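Uncharacterized esterase YxiM (Bacillus subtilis, PDB 2O14) is a largely uncharacterised GDSL-family protein that probably acts as an esterase, with a beta-rich domain resembling galactose-binding modules ahead of its hydrolase domain. Local coordinates at residues 170-175 with 235-240. Numbering follows the deposited sequence.
Sequences DSTVCN and MLQLGI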
loop_
_atom_site.group_PDB
_atom_site.type_symbol
_atom_site.label_atom_id
_atom_site.label_comp_id
_atom_site.label_asym_id
_atom_site.label_seq_id
_atom_site.Cartn_x
_atom_site.Cartn_y
_atom_site.Cartn_z
ATOM N N ASP A 170 -4.767 -7.785 -2.752
ATOM C CA ASP A 170 -4.974 -8.493 -1.492
ATOM C C ASP A 170 -3.659 -8.969 -0.865
ATOM O O ASP A 170 -2.610 -8.348 -1.049
ATOM C CB ASP A 170 -5.897 -9.697 -1.708
ATOM C CG ASP A 170 -5.418 -10.609 -2.831
ATOM O OD1 ASP A 170 -4.190 -10.781 -2.972
ATOM O OD2 ASP A 170 -6.270 -11.164 -3.561
ATOM N N SER A 171 -3.728 -10.080 -0.132
ATOM C CA SER A 171 -2.570 -10.666 0.541
ATOM C C SER A 171 -1.427 -11.094 -0.387
ATOM O O SER A 171 -0.264 -11.139 0.033
ATOM C CB SER A 171 -3.007 -11.881 1.364
ATOM O OG SER A 171 -3.951 -11.523 2.358
ATOM N N THR A 172 -1.743 -11.426 -1.636
ATOM C CA THR A 172 -0.699 -11.847 -2.567
ATOM C C THR A 172 -0.074 -10.649 -3.283
ATOM O O THR A 172 0.876 -10.811 -4.052
ATOM C CB THR A 172 -1.244 -12.834 -3.633
ATOM O OG1 THR A 172 -2.179 -12.164 -4.488
ATOM C CG2 THR A 172 -1.943 -14.007 -2.963
ATOM N N VAL A 173 -0.596 -9.454 -3.005
ATOM C CA VAL A 173 -0.120 -8.217 -3.632
ATOM C C VAL A 173 0.455 -7.180 -2.662
ATOM O O VAL A 173 1.414 -6.474 -2.988
ATOM C CB VAL A 173 -1.274 -7.524 -4.407
ATOM C CG1 VAL A 173 -0.771 -6.257 -5.080
ATOM C CG2 VAL A 173 -1.866 -8.481 -5.432
ATOM N N CYS A 174 -0.129 -7.100 -1.471
ATOM C CA CYS A 174 0.261 -6.117 -0.457
ATOM C C CYS A 174 1.687 -6.164 0.071
ATOM O O CYS A 174 2.463 -7.074 -0.234
ATOM C CB CYS A 174 -0.697 -6.194 0.735
ATOM S SG CYS A 174 -0.491 -7.670 1.749
ATOM N N ASN A 175 2.018 -5.153 0.871
ATOM C CA ASN A 175 3.334 -5.041 1.482
ATOM C C ASN A 175 3.389 -5.752 2.827
ATOM O O ASN A 175 2.426 -5.732 3.596
ATOM C CB ASN A 175 3.702 -3.574 1.726
ATOM C CG ASN A 175 3.977 -2.812 0.453
ATOM O OD1 ASN A 175 4.512 -3.363 -0.509
ATOM N ND2 ASN A 175 3.640 -1.521 0.447
HETATM N N MSE A 235 -2.651 -0.196 -10.969
HETATM C CA MSE A 235 -2.438 -1.625 -11.159
HETATM C C MSE A 235 -3.289 -2.348 -10.133
HETATM O O MSE A 235 -3.002 -2.312 -8.933
HETATM C CB MSE A 235 -0.964 -1.950 -10.973
HETATM C CG MSE A 235 -0.579 -3.334 -11.426
HETATM SE SE MSE A 235 1.262 -3.349 -11.986
HETATM C CE MSE A 235 0.980 -3.275 -13.897
ATOM N N LEU A 236 -4.339 -3.004 -10.618
ATOM C CA LEU A 236 -5.295 -3.685 -9.753
ATOM C C LEU A 236 -5.400 -5.203 -9.957
ATOM O O LEU A 236 -5.560 -5.685 -11.081
ATOM C CB LEU A 236 -6.666 -3.013 -9.954
ATOM C CG LEU A 236 -7.916 -3.281 -9.103
ATOM C CD1 LEU A 236 -8.552 -4.573 -9.531
ATOM C CD2 LEU A 236 -7.562 -3.307 -7.631
ATOM N N GLN A 237 -5.289 -5.951 -8.862
ATOM C CA GLN A 237 -5.418 -7.406 -8.908
ATOM C C GLN A 237 -6.211 -7.905 -7.705
ATOM O O GLN A 237 -5.691 -7.982 -6.588
ATOM C CB GLN A 237 -4.058 -8.109 -8.924
ATOM C CG GLN A 237 -4.203 -9.642 -8.922
ATOM C CD GLN A 237 -2.882 -10.386 -8.905
ATOM O OE1 GLN A 237 -2.087 -10.278 -9.838
ATOM N NE2 GLN A 237 -2.645 -11.153 -7.843
ATOM N N LEU A 238 -7.475 -8.233 -7.948
ATOM C CA LEU A 238 -8.359 -8.747 -6.910
ATOM C C LEU A 238 -9.133 -9.908 -7.517
ATOM O O LEU A 238 -9.083 -10.126 -8.729
ATOM C CB LEU A 238 -9.326 -7.654 -6.434
ATOM C CG LEU A 238 -8.719 -6.497 -5.631
ATOM C CD1 LEU A 238 -9.736 -5.376 -5.487
ATOM C CD2 LEU A 238 -8.277 -6.996 -4.260
ATOM N N GLY A 239 -9.839 -10.657 -6.680
ATOM C CA GLY A 239 -10.604 -11.785 -7.176
ATOM C C GLY A 239 -10.430 -13.025 -6.319
ATOM O O GLY A 239 -11.298 -13.904 -6.299
ATOM N N ILE A 240 -9.315 -13.099 -5.601
ATOM C CA ILE A 240 -9.045 -14.249 -4.756
ATOM C C ILE A 240 -10.047 -14.351 -3.608
ATOM O O ILE A 240 -10.810 -15.317 -3.520
ATOM C CB ILE A 240 -7.605 -14.193 -4.190
ATOM C CG1 ILE A 240 -6.597 -14.245 -5.341
ATOM C CG2 ILE A 240 -7.365 -15.360 -3.235
ATOM C CD1 ILE A 240 -5.149 -14.157 -4.889
HETATM O O HOH W 1 -8.823 -10.864 -3.613
HETATM O O HOH W 2 -5.195 -10.768 -6.278
#
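The carboxylate of Asp170 is met from both sides of its plane: Ile240 comes in obliquely on one, its CB 3.4 Å from Asp170 OD2, while water 2 approaches that oxygen obliquely from the other. Water 1 sits at the edge, close to the plane. Ile240 suits this place because its branched chain can lie across the acid without competing for its lone pairs, and its CD1 runs on to meet Thr172 CG2 at 3.7 Å, tip to tip. The amide of Gln237 is the second flat group. Val173 CG2 stands over one face, 3.7 Å from Gln237 NE2, and water 2 meets that nitrogen edge-on. With CG anti to the backbone N (chi1 178°), the extended glutamine reaches across to Val173 and Thr172, while OE1 is held by Ser275 and Trp187.

Segment 170-175 follows strand 164-169, and 235-240 runs off the end of the neighbouring parallel strand 233-237, in the SGNH hydrolase fold. Asp170 and Ser171 belong to the Gly-Asp-Ser signature, with Ser171 the probable nucleophile; the turn after strand 233-237 leads into Asn241, in the Gly-Ile-Asn-Asp sequence that, as in relatives, probably supplies an oxyanion-hole residue.

Asp170 OD1 closes an Asx turn with Thr172 N at 2.9 Å and takes the Thr172 hydroxyl on its syn lone pair, so a threonine grips this oxygen twice. Besides touching Ile240, OD2 reaches the other segment through two waters: water 1 joins it to Gly239 N, and water 2, 2.9 Å from Asp170 OD2, also accepts from Gln237 NE2. With an alanine at Asp170, the amide and hydroxyl of Thr172 would probably lose OD1, each water one acceptor, and the turn carrying Ser171 could shift. Leu238 packs its aliphatic CD2 against the backbone, 3.9 Å from Asp170 N.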